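Local coordinates for penicillin-binding protein PbpB (Mycobacterium tuberculosis, PDB 6KGU) that builds cross-linked peptidoglycan for the mycobacterial cell wall from lipid-linked precursors and binds penicillin-type beta-lactam antibiotics, at residues D124-P129 with G139-D144; T478-N483 with G487-D492; N506-I511 with Q543-P548. One frame throughout, in Å; residues are numbered along the deposited sequence.

Contact 1: D124-P129 with G139-D144; sequences DLRQYP and GGIDWD
Tyr-128 lies across the start of segment 139-144, and Arg-126, two residues earlier and within the strand, is also turned toward that segment and meets Ile-141. The contact belongs to the N-terminal domain of the penicillin-binding protein dimerisation family: strand 122-127, an edge strand of a mixed sheet, faces the small antiparallel pair formed by 140-141 and 147-149. No hydrogen bond joins the two segments; they meet by van der Waals contact, side chain on side chain and side chain on backbone. The side chains of Arg-126 and Ile-141 cross at about a right angle, with Arg-126 CB 3.9 Å from Ile-141 CG2. Arginine suits this place because its aliphatic root can lie on isoleucine while its charged end turns elsewhere. With CG opposite the backbone N (chi1 -161°) and a bend at the next bond, the chain carries its guanidinium past the isoleucine to a salt bridge with Glu-152 and hydrogen bonds to Thr-32 OG1 and Gly-19 O. Tyr-128 contributes the far end of its ring: its CE1 is 4.0 Å from Gly-139 O, and its OH lies 3.5 Å from Gly-140 CA. That hydroxyl is satisfied by Glu-152 OE2, the same oxygen that pairs with Arg-126 NE, so one carboxylate oxygen ties both side chains down. Glycines suit the facing backbone. Gly-139 leaves the preceding helix with positive phi, where a side chain would collide with the carbonyl before it, and Gly-140 offers a bare CA to the phenol. The beta-branched Ile-141 touches both Arg-126 and Tyr-128, its CB 3.6 Å from Tyr-128 OH.

Contact 2: T478-N483 with G487-D492; sequences TAQQIN and GCYFDD. With AZR (2-({[(1Z)-1-(2-amino-1,3-thiazol-4-yl)-2-oxo-2-{[(2S,3S)-1-oxo-3-(sulfoamino)butan-2-yl]amino}ethylidene]amino}oxy)-2-methylpropanoic acid), chain B.
This beta hairpin at the rim of the transpeptidase active site pairs strand 473-483, which appears to carry the family's K(T/S)G motif just before Thr-478, with strand 488-490. Strand 473-483 holds ring-opened aztreonam (AZR). Thr-478 N gives AZR O9 a nearly straight 3.0 Å hydrogen bond, as the strand's share of the oxyanion hole does in penicillin-binding proteins, and AZR N13 returns one to Thr-478 O at 2.9 Å. Farther along, the thiazole amine N16 donates to Gln-480 O (2.8 Å). The same carbonyl oxygen meets the edge of the Tyr-489 ring, 3.3 Å from its CE1, and CE1 is also 3.5 Å from AZR N16, so the tyrosine borders the ligand while its OH bonds to Glu-266, another partner of AZR. Ile-482 CD1 sits over the ring's face, 3.5 Å from the centroid and 14° off the normal, a CH-pi contact that isoleucine's long branch can reach although its CB turns away. The hairpin is closed by Phe-490 N, which donates to Gln-481 O (2.7 Å). Gly-487 and Cys-488 both face Asn-483 in a G1 bulge, whose positive phi glycine adopts easily; a disulfide joins Cys-488 to Cys-486 within the turn. Asn-483 points CG opposite its backbone N (chi1 -175°), which lays its amide on Phe-490, the two planes 10° apart. The flat amide of asparagine can stack on the ring while its OD1 still accepts a hydrogen bond from Gly-485 N, and Asn-483 CB stands 3.6 Å from the Phe-490 centroid.

Contact 3: N506-I511 with Q543-P548; sequences NPRYVI and QRENVP
The hydroxyl oxygen of Tyr-509 has two polar neighbours: water 2 lies 2.8 Å away, and Glu-545 OE1 approaches at 3.1 Å, a weak hydrogen bond at best, since the hydroxyl's one proton has another possible acceptor. The water also accepts a bond from Arg-544 NH1, 3.0 Å away and in the plane of that guanidinium, so the phenol reaches two successive residues at the end of helix 531-544. Strand 509-516 belongs to the transpeptidase sheet, and this helix covers it; the Tyr-509 side chain touches Leu-541 and Met-542. Tyrosine suits such a border, its side chain packing against the helix while its oxygen reaches the polar helix end. Arg-508 and Tyr-509 both face Ala-502 in a classic beta bulge, and both side chains head toward segment 543-548. The arginine runs straight from CG to NE and brings NH1 to 3.7 Å from Glu-545 OE1, a long salt bridge. OE1 is near the guanidinium plane, yet the carboxylate is turned 87° against it, so the two groups do not pair side by side. Val-547 covers one face of the guanidinium, its CG2 3.5 Å from Arg-508 CZ; a methyl of this compact side chain can rest there without competing for the N-H groups at the rim. A Schellman motif ends the helix just before it: Asn-546, at positive phi, donates its N to Gln-543 O (2.8 Å) while Val-547 N bonds to Met-542 O. A single carboxylate oxygen thus serves phenol and guanidinium loosely, and the positive charge of Arg-508 would probably favour the carboxylate's charged form.

Overall arrangement
The three contacts follow one another along the chain and none touches another. Contact 1 belongs to the N-terminal domain, its centre about 41 Å from that of contact 2 and 35 Å from that of contact 3; even the nearest atoms stay about 26 and 17 Å apart. Contacts 2 and 3 share the antiparallel sheet of the transpeptidase domain, where strand 493-502 runs between 473-483 and 509-516, yet they lie on opposite sides of the chain's centre, with centres about 36 Å apart. Among them, contact 2 meets the antibiotic: the Gln-480 side chain is about 11 Å from that of Ser-269, probably the acylated nucleophile.

Contact 1: D124-P129 with G139-D144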
loop_
_atom_site.group_PDB
_atom_site.type_symbol
_atom_site.label_atom_id
_atom_site.label_comp_id
_atom_site.label_asym_id
_atom_site.label_seq_id
_atom_site.Cartn_x
_atom_site.Cartn_y
_atom_site.Cartn_z
ATOM N N ASP A 124 -2.803 31.189 20.100
ATOM C CA ASP A 124 -2.117 29.905 20.120
ATOM C C ASP A 124 -1.546 29.604 18.740
ATOM O O ASP A 124 -2.252 29.717 17.736
ATOM C CB ASP A 124 -3.084 28.804 20.548
ATOM C CG ASP A 124 -3.291 28.765 22.051
ATOM O OD1 ASP A 124 -2.931 29.747 22.733
ATOM O OD2 ASP A 124 -3.816 27.750 22.553
ATOM N N LEU A 125 -0.266 29.233 18.693
ATOM C CA LEU A 125 0.441 28.967 17.443
ATOM C C LEU A 125 0.668 27.469 17.284
ATOM O O LEU A 125 1.304 26.842 18.136
ATOM C CB LEU A 125 1.783 29.695 17.407
ATOM C CG LEU A 125 1.771 31.191 17.696
ATOM C CD1 LEU A 125 3.187 31.741 17.586
ATOM C CD2 LEU A 125 0.821 31.895 16.742
ATOM N N ARG A 126 0.167 26.906 16.190
ATOM C CA ARG A 126 0.401 25.502 15.882
ATOM C C ARG A 126 1.797 25.334 15.288
ATOM O O ARG A 126 2.200 26.102 14.409
ATOM C CB ARG A 126 -0.665 24.990 14.911
ATOM C CG ARG A 126 -0.794 23.475 14.879
ATOM C CD ARG A 126 -1.215 22.940 16.255
ATOM N NE ARG A 126 -1.718 21.569 16.184
ATOM C CZ ARG A 126 -1.863 20.762 17.229
ATOM N NH1 ARG A 126 -1.538 21.192 18.444
ATOM N NH2 ARG A 126 -2.322 19.521 17.053
ATOM N N GLN A 127 2.539 24.349 15.783
ATOM C CA GLN A 127 3.912 24.090 15.364
ATOM C C GLN A 127 3.988 22.754 14.644
ATOM O O GLN A 127 3.452 21.758 15.135
ATOM C CB GLN A 127 4.854 24.064 16.572
ATOM C CG GLN A 127 4.775 25.310 17.425
ATOM C CD GLN A 127 5.230 26.532 16.673
ATOM O OE1 GLN A 127 4.451 27.433 16.403
ATOM N NE2 GLN A 127 6.498 26.560 16.316
ATOM N N TYR A 128 4.688 22.729 13.503
ATOM C CA TYR A 128 4.929 21.514 12.726
ATOM C C TYR A 128 6.438 21.391 12.601
ATOM O O TYR A 128 7.020 21.805 11.592
ATOM C CB TYR A 128 4.245 21.555 11.354
ATOM C CG TYR A 128 2.743 21.652 11.466
ATOM C CD1 TYR A 128 1.971 20.514 11.691
ATOM C CD2 TYR A 128 2.097 22.886 11.391
ATOM C CE1 TYR A 128 0.590 20.603 11.827
ATOM C CE2 TYR A 128 0.720 22.987 11.531
ATOM C CZ TYR A 128 -0.027 21.841 11.747
ATOM O OH TYR A 128 -1.395 21.926 11.876
ATOM N N PRO A 129 7.110 20.870 13.628
ATOM C CA PRO A 129 8.579 20.884 13.618
ATOM C C PRO A 129 9.179 20.106 12.459
ATOM O O PRO A 129 10.304 20.415 12.055
ATOM C CB PRO A 129 8.946 20.260 14.972
ATOM C CG PRO A 129 7.749 19.421 15.331
ATOM C CD PRO A 129 6.566 20.207 14.825
ATOM N N GLY A 139 -2.124 16.846 8.220
ATOM C CA GLY A 139 -2.931 17.963 7.760
ATOM C C GLY A 139 -2.406 19.322 8.195
ATOM O O GLY A 139 -1.199 19.490 8.407
ATOM N N GLY A 140 -3.308 20.296 8.345
ATOM C CA GLY A 140 -2.954 21.644 8.736
ATOM C C GLY A 140 -4.056 22.325 9.532
ATOM O O GLY A 140 -5.156 21.794 9.710
ATOM N N ILE A 141 -3.745 23.535 9.994
ATOM C CA ILE A 141 -4.573 24.265 10.945
ATOM C C ILE A 141 -5.205 25.449 10.232
ATOM O O ILE A 141 -4.664 25.974 9.251
ATOM C CB ILE A 141 -3.733 24.711 12.167
ATOM C CG1 ILE A 141 -4.592 24.793 13.425
ATOM C CG2 ILE A 141 -2.999 26.033 11.906
ATOM C CD1 ILE A 141 -5.034 23.438 13.930
ATOM N N ASP A 142 -6.375 25.852 10.713
ATOM C CA ASP A 142 -7.076 26.999 10.162
ATOM C C ASP A 142 -6.707 28.252 10.956
ATOM O O ASP A 142 -5.968 28.199 11.944
ATOM C CB ASP A 142 -8.583 26.750 10.175
ATOM C CG ASP A 142 -9.312 27.494 9.075
ATOM O OD1 ASP A 142 -8.736 28.455 8.516
ATOM O OD2 ASP A 142 -10.466 27.110 8.761
ATOM N N TRP A 143 -7.239 29.399 10.515
ATOM C CA TRP A 143 -6.952 30.674 11.169
ATOM C C TRP A 143 -7.424 30.690 12.617
ATOM O O TRP A 143 -6.797 31.331 13.463
ATOM C CB TRP A 143 -7.602 31.829 10.389
ATOM C CG TRP A 143 -9.128 31.823 10.382
ATOM C CD1 TRP A 143 -9.948 31.193 9.480
ATOM C CD2 TRP A 143 -10.000 32.488 11.312
ATOM N NE1 TRP A 143 -11.270 31.422 9.795
ATOM C CE2 TRP A 143 -11.329 32.212 10.915
ATOM C CE3 TRP A 143 -9.788 33.287 12.443
ATOM C CZ2 TRP A 143 -12.436 32.708 11.608
ATOM C CZ3 TRP A 143 -10.892 33.776 13.130
ATOM C CH2 TRP A 143 -12.197 33.485 12.708
ATOM N N ASP A 144 -8.513 29.985 12.921
ATOM C CA ASP A 144 -9.081 29.961 14.264
ATOM C C ASP A 144 -8.441 28.908 15.173
ATOM O O ASP A 144 -8.898 28.723 16.305
ATOM C CB ASP A 144 -10.600 29.747 14.178
ATOM C CG ASP A 144 -10.982 28.350 13.700
ATOM O OD1 ASP A 144 -10.127 27.639 13.121
ATOM O OD2 ASP A 144 -12.163 27.970 13.885
#

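Contact 2: T478-N483 with G487-D492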
loop_
_atom_site.group_PDB
_atom_site.type_symbol
_atom_site.label_atom_id
_atom_site.label_comp_id
_atom_site.label_asym_id
_atom_site.label_seq_id
_atom_site.Cartn_x
_atom_site.Cartn_y
_atom_site.Cartn_z
ATOM N N THR A 478 2.181 -3.615 -13.914
ATOM C CA THR A 478 2.252 -2.656 -15.022
ATOM C C THR A 478 0.865 -2.655 -15.661
ATOM O O THR A 478 0.552 -3.541 -16.464
ATOM C CB THR A 478 3.325 -3.034 -16.045
ATOM O OG1 THR A 478 4.577 -3.267 -15.382
ATOM C CG2 THR A 478 3.505 -1.917 -17.099
ATOM N N ALA A 479 0.037 -1.675 -15.298
ATOM C CA ALA A 479 -1.350 -1.609 -15.737
ATOM C C ALA A 479 -1.514 -0.455 -16.717
ATOM O O ALA A 479 -1.190 0.697 -16.393
ATOM C CB ALA A 479 -2.296 -1.443 -14.546
ATOM N N GLN A 480 -2.011 -0.774 -17.909
ATOM C CA GLN A 480 -2.397 0.238 -18.883
ATOM C C GLN A 480 -3.452 1.173 -18.293
ATOM O O GLN A 480 -4.418 0.719 -17.679
ATOM C CB GLN A 480 -2.933 -0.457 -20.131
ATOM C CG GLN A 480 -2.881 0.367 -21.352
ATOM C CD GLN A 480 -1.461 0.683 -21.751
ATOM O OE1 GLN A 480 -0.641 -0.224 -21.915
ATOM N NE2 GLN A 480 -1.155 1.976 -21.909
ATOM N N GLN A 481 -3.264 2.484 -18.457
ATOM C CA GLN A 481 -4.226 3.446 -17.929
ATOM C C GLN A 481 -5.301 3.775 -18.962
ATOM O O GLN A 481 -5.080 3.680 -20.172
ATOM C CB GLN A 481 -3.533 4.743 -17.490
ATOM C CG GLN A 481 -2.897 4.670 -16.095
ATOM C CD GLN A 481 -2.321 5.999 -15.624
ATOM O OE1 GLN A 481 -1.185 6.080 -15.151
ATOM N NE2 GLN A 481 -3.105 7.035 -15.743
ATOM N N ILE A 482 -6.462 4.188 -18.464
ATOM C CA ILE A 482 -7.583 4.596 -19.308
ATOM C C ILE A 482 -7.349 6.010 -19.825
ATOM O O ILE A 482 -6.970 6.904 -19.062
ATOM C CB ILE A 482 -8.902 4.524 -18.526
ATOM C CG1 ILE A 482 -9.300 3.072 -18.275
ATOM C CG2 ILE A 482 -10.008 5.283 -19.274
ATOM C CD1 ILE A 482 -9.682 2.334 -19.550
ATOM N N ASN A 483 -7.582 6.218 -21.118
ATOM C CA ASN A 483 -7.537 7.559 -21.691
ATOM C C ASN A 483 -8.869 8.257 -21.448
ATOM O O ASN A 483 -9.905 7.767 -21.911
ATOM C CB ASN A 483 -7.232 7.492 -23.182
ATOM C CG ASN A 483 -7.064 8.865 -23.813
ATOM O OD1 ASN A 483 -7.445 9.881 -23.234
ATOM N ND2 ASN A 483 -6.486 8.898 -25.008
ATOM N N GLY A 487 -12.542 7.113 -23.249
ATOM C CA GLY A 487 -13.028 6.000 -22.454
ATOM C C GLY A 487 -12.321 4.697 -22.756
ATOM O O GLY A 487 -12.852 3.623 -22.469
ATOM N N CYS A 488 -11.123 4.768 -23.329
ATOM C CA CYS A 488 -10.424 3.591 -23.812
ATOM C C CYS A 488 -8.971 3.642 -23.346
ATOM O O CYS A 488 -8.462 4.692 -22.944
ATOM C CB CYS A 488 -10.535 3.498 -25.340
ATOM S SG CYS A 488 -9.498 4.630 -26.280
ATOM N N TYR A 489 -8.306 2.487 -23.386
ATOM C CA TYR A 489 -6.973 2.389 -22.807
ATOM C C TYR A 489 -5.968 3.192 -23.616
ATOM O O TYR A 489 -6.023 3.228 -24.846
ATOM C CB TYR A 489 -6.524 0.929 -22.725
ATOM C CG TYR A 489 -7.107 0.213 -21.538
ATOM C CD1 TYR A 489 -6.683 0.517 -20.248
ATOM C CD2 TYR A 489 -8.090 -0.756 -21.698
ATOM C CE1 TYR A 489 -7.221 -0.124 -19.145
ATOM C CE2 TYR A 489 -8.634 -1.410 -20.599
ATOM C CZ TYR A 489 -8.195 -1.090 -19.323
ATOM O OH TYR A 489 -8.738 -1.730 -18.225
ATOM N N PHE A 490 -5.060 3.860 -22.910
ATOM C CA PHE A 490 -3.866 4.378 -23.551
ATOM C C PHE A 490 -3.046 3.226 -24.123
ATOM O O PHE A 490 -3.255 2.054 -23.811
ATOM C CB PHE A 490 -2.997 5.152 -22.557
ATOM C CG PHE A 490 -3.458 6.549 -22.284
ATOM C CD1 PHE A 490 -3.335 7.536 -23.252
ATOM C CD2 PHE A 490 -3.976 6.887 -21.046
ATOM C CE1 PHE A 490 -3.741 8.840 -22.993
ATOM C CE2 PHE A 490 -4.366 8.185 -20.774
ATOM C CZ PHE A 490 -4.259 9.165 -21.757
ATOM N N ASP A 491 -2.072 3.585 -24.944
ATOM C CA ASP A 491 -1.132 2.621 -25.486
ATOM C C ASP A 491 0.131 2.535 -24.644
ATOM O O ASP A 491 0.734 1.457 -24.541
ATOM C CB ASP A 491 -0.790 3.012 -26.932
ATOM C CG ASP A 491 0.232 2.094 -27.574
ATOM O OD1 ASP A 491 -0.109 0.925 -27.861
ATOM O OD2 ASP A 491 1.371 2.548 -27.822
ATOM N N ASP A 492 0.514 3.648 -23.999
ATOM C CA ASP A 492 1.827 3.757 -23.374
ATOM C C ASP A 492 1.792 4.589 -22.093
ATOM O O ASP A 492 2.766 5.281 -21.784
ATOM C CB ASP A 492 2.827 4.371 -24.358
ATOM C CG ASP A 492 2.360 5.717 -24.896
ATOM O OD1 ASP A 492 1.135 5.904 -25.061
ATOM O OD2 ASP A 492 3.217 6.590 -25.149
HETATM C C7 AZR B . 2.924 -7.827 -17.921
HETATM S S8 AZR B . -4.721 -4.521 -16.341
HETATM O O9 AZR B . 0.717 -6.168 -14.383
HETATM O O10 AZR B . -1.105 -7.576 -18.494
HETATM O O11 AZR B . 0.313 -5.119 -19.859
HETATM N N12 AZR B . 3.080 -7.970 -15.454
HETATM N N13 AZR B . 0.186 -6.322 -17.096
HETATM N N14 AZR B . -0.890 -4.513 -19.388
HETATM N N15 AZR B . -3.140 -3.444 -18.085
HETATM N N16 AZR B . -4.885 -2.038 -17.370
HETATM S S17 AZR B . 4.410 -7.367 -14.809
HETATM C C18 AZR B . 2.410 -7.311 -16.589
HETATM C C19 AZR B . 0.883 -7.423 -16.438
HETATM C C20 AZR B . 0.604 -7.238 -14.925
HETATM C C21 AZR B . -0.786 -6.490 -18.012
HETATM C C22 AZR B . -1.419 -5.220 -18.462
HETATM C C23 AZR B . 0.971 -4.354 -20.845
HETATM C C24 AZR B . -2.661 -4.721 -17.819
HETATM C C25 AZR B . -3.380 -5.442 -16.919
HETATM C C26 AZR B . -4.216 -3.200 -17.368
HETATM C C27 AZR B . 1.514 -3.126 -20.136
HETATM C C28 AZR B . 2.088 -5.163 -21.479
HETATM C C29 AZR B . -0.057 -3.963 -21.905
HETATM O O30 AZR B . -1.117 -4.533 -22.050
HETATM O O31 AZR B . 0.345 -2.990 -22.661
HETATM O O32 AZR B . 5.477 -7.572 -15.718
HETATM O O33 AZR B . 4.741 -8.273 -13.586
HETATM O O34 AZR B . 4.105 -6.080 -14.301
HETATM O O HOH W 1 -6.117 5.722 -26.264
#

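Contact 3: N506-I511 with Q543-P548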
loop_
_atom_site.group_PDB
_atom_site.type_symbol
_atom_site.label_atom_id
_atom_site.label_comp_id
_atom_site.label_asym_id
_atom_site.label_seq_id
_atom_site.Cartn_x
_atom_site.Cartn_y
_atom_site.Cartn_z
ATOM N N ASN A 506 10.534 -14.580 7.704
ATOM C CA ASN A 506 10.193 -13.836 8.919
ATOM C C ASN A 506 9.548 -12.506 8.534
ATOM O O ASN A 506 10.214 -11.462 8.475
ATOM C CB ASN A 506 11.433 -13.620 9.789
ATOM C CG ASN A 506 11.095 -12.990 11.123
ATOM O OD1 ASN A 506 9.942 -12.989 11.540
ATOM N ND2 ASN A 506 12.091 -12.441 11.786
ATOM N N PRO A 507 8.241 -12.503 8.266
ATOM C CA PRO A 507 7.578 -11.260 7.842
ATOM C C PRO A 507 7.586 -10.217 8.951
ATOM O O PRO A 507 7.064 -10.441 10.046
ATOM C CB PRO A 507 6.155 -11.718 7.492
ATOM C CG PRO A 507 6.324 -13.173 7.123
ATOM C CD PRO A 507 7.352 -13.668 8.116
ATOM N N ARG A 508 8.193 -9.073 8.660
ATOM C CA ARG A 508 8.195 -7.921 9.552
ATOM C C ARG A 508 7.558 -6.684 8.935
ATOM O O ARG A 508 6.889 -5.921 9.639
ATOM C CB ARG A 508 9.637 -7.574 9.970
ATOM C CG ARG A 508 10.434 -8.726 10.588
ATOM C CD ARG A 508 11.939 -8.389 10.546
ATOM N NE ARG A 508 12.788 -9.434 11.118
ATOM C CZ ARG A 508 13.457 -9.316 12.259
ATOM N NH1 ARG A 508 13.398 -8.188 12.953
ATOM N NH2 ARG A 508 14.208 -10.314 12.697
ATOM N N TYR A 509 7.779 -6.454 7.646
ATOM C CA TYR A 509 7.358 -5.238 6.972
ATOM C C TYR A 509 6.676 -5.589 5.663
ATOM O O TYR A 509 7.119 -6.485 4.936
ATOM C CB TYR A 509 8.531 -4.316 6.689
ATOM C CG TYR A 509 9.243 -3.873 7.944
ATOM C CD1 TYR A 509 8.656 -2.959 8.812
ATOM C CD2 TYR A 509 10.493 -4.376 8.260
ATOM C CE1 TYR A 509 9.311 -2.560 9.967
ATOM C CE2 TYR A 509 11.157 -3.975 9.415
ATOM C CZ TYR A 509 10.561 -3.069 10.258
ATOM O OH TYR A 509 11.224 -2.673 11.399
ATOM N N VAL A 510 5.597 -4.876 5.369
ATOM C CA VAL A 510 4.896 -5.006 4.103
ATOM C C VAL A 510 4.964 -3.648 3.425
ATOM O O VAL A 510 4.647 -2.627 4.047
ATOM C CB VAL A 510 3.445 -5.471 4.311
ATOM C CG1 VAL A 510 2.796 -5.831 2.986
ATOM C CG2 VAL A 510 3.407 -6.651 5.286
ATOM N N ILE A 511 5.411 -3.627 2.172
ATOM C CA ILE A 511 5.686 -2.386 1.466
ATOM C C ILE A 511 4.890 -2.369 0.170
ATOM O O ILE A 511 5.026 -3.284 -0.645
ATOM C CB ILE A 511 7.186 -2.226 1.177
ATOM C CG1 ILE A 511 7.975 -2.196 2.492
ATOM C CG2 ILE A 511 7.407 -0.935 0.341
ATOM C CD1 ILE A 511 9.458 -2.416 2.331
ATOM N N GLN A 543 18.694 -3.344 7.529
ATOM C CA GLN A 543 19.959 -2.911 8.115
ATOM C C GLN A 543 19.728 -2.173 9.425
ATOM O O GLN A 543 20.396 -2.440 10.431
ATOM C CB GLN A 543 20.731 -2.037 7.121
ATOM C CG GLN A 543 21.055 -2.784 5.807
ATOM C CD GLN A 543 21.623 -1.875 4.709
ATOM O OE1 GLN A 543 21.767 -0.674 4.903
ATOM N NE2 GLN A 543 21.949 -2.456 3.563
ATOM N N ARG A 544 18.762 -1.256 9.440
ATOM C CA ARG A 544 18.601 -0.406 10.609
ATOM C C ARG A 544 18.181 -1.195 11.842
ATOM O O ARG A 544 18.437 -0.744 12.964
ATOM C CB ARG A 544 17.594 0.703 10.318
ATOM C CG ARG A 544 16.165 0.275 10.482
ATOM C CD ARG A 544 15.172 1.365 10.089
ATOM N NE ARG A 544 14.989 2.393 11.108
ATOM C CZ ARG A 544 14.098 2.330 12.095
ATOM N NH1 ARG A 544 13.308 1.267 12.232
ATOM N NH2 ARG A 544 14.005 3.328 12.956
ATOM N N GLU A 545 17.558 -2.359 11.666
ATOM C CA GLU A 545 17.250 -3.242 12.781
ATOM C C GLU A 545 18.232 -4.403 12.905
ATOM O O GLU A 545 17.993 -5.319 13.697
ATOM C CB GLU A 545 15.826 -3.776 12.656
ATOM C CG GLU A 545 14.787 -2.827 13.221
ATOM C CD GLU A 545 13.541 -3.538 13.689
ATOM O OE1 GLU A 545 13.117 -4.516 13.025
ATOM O OE2 GLU A 545 12.990 -3.126 14.731
ATOM N N ASN A 546 19.315 -4.389 12.132
ATOM C CA ASN A 546 20.318 -5.455 12.151
ATOM C C ASN A 546 19.663 -6.835 12.119
ATOM O O ASN A 546 19.899 -7.693 12.973
ATOM C CB ASN A 546 21.235 -5.303 13.359
ATOM C CG ASN A 546 21.686 -3.874 13.553
ATOM O OD1 ASN A 546 22.642 -3.428 12.922
ATOM N ND2 ASN A 546 20.987 -3.140 14.416
ATOM N N VAL A 547 18.798 -7.030 11.137
ATOM C CA VAL A 547 18.255 -8.368 10.914
ATOM C C VAL A 547 19.355 -9.246 10.328
ATOM O O VAL A 547 20.052 -8.812 9.393
ATOM C CB VAL A 547 17.048 -8.299 9.986
ATOM C CG1 VAL A 547 16.560 -9.694 9.658
ATOM C CG2 VAL A 547 15.942 -7.464 10.627
ATOM N N PRO A 548 19.568 -10.456 10.843
ATOM C CA PRO A 548 20.636 -11.307 10.300
ATOM C C PRO A 548 20.304 -11.848 8.915
ATOM O O PRO A 548 19.139 -12.043 8.556
ATOM C CB PRO A 548 20.745 -12.444 11.327
ATOM C CG PRO A 548 19.428 -12.483 12.011
ATOM C CD PRO A 548 18.928 -11.055 12.030
HETATM O O HOH W 2 13.549 -1.278 10.581
#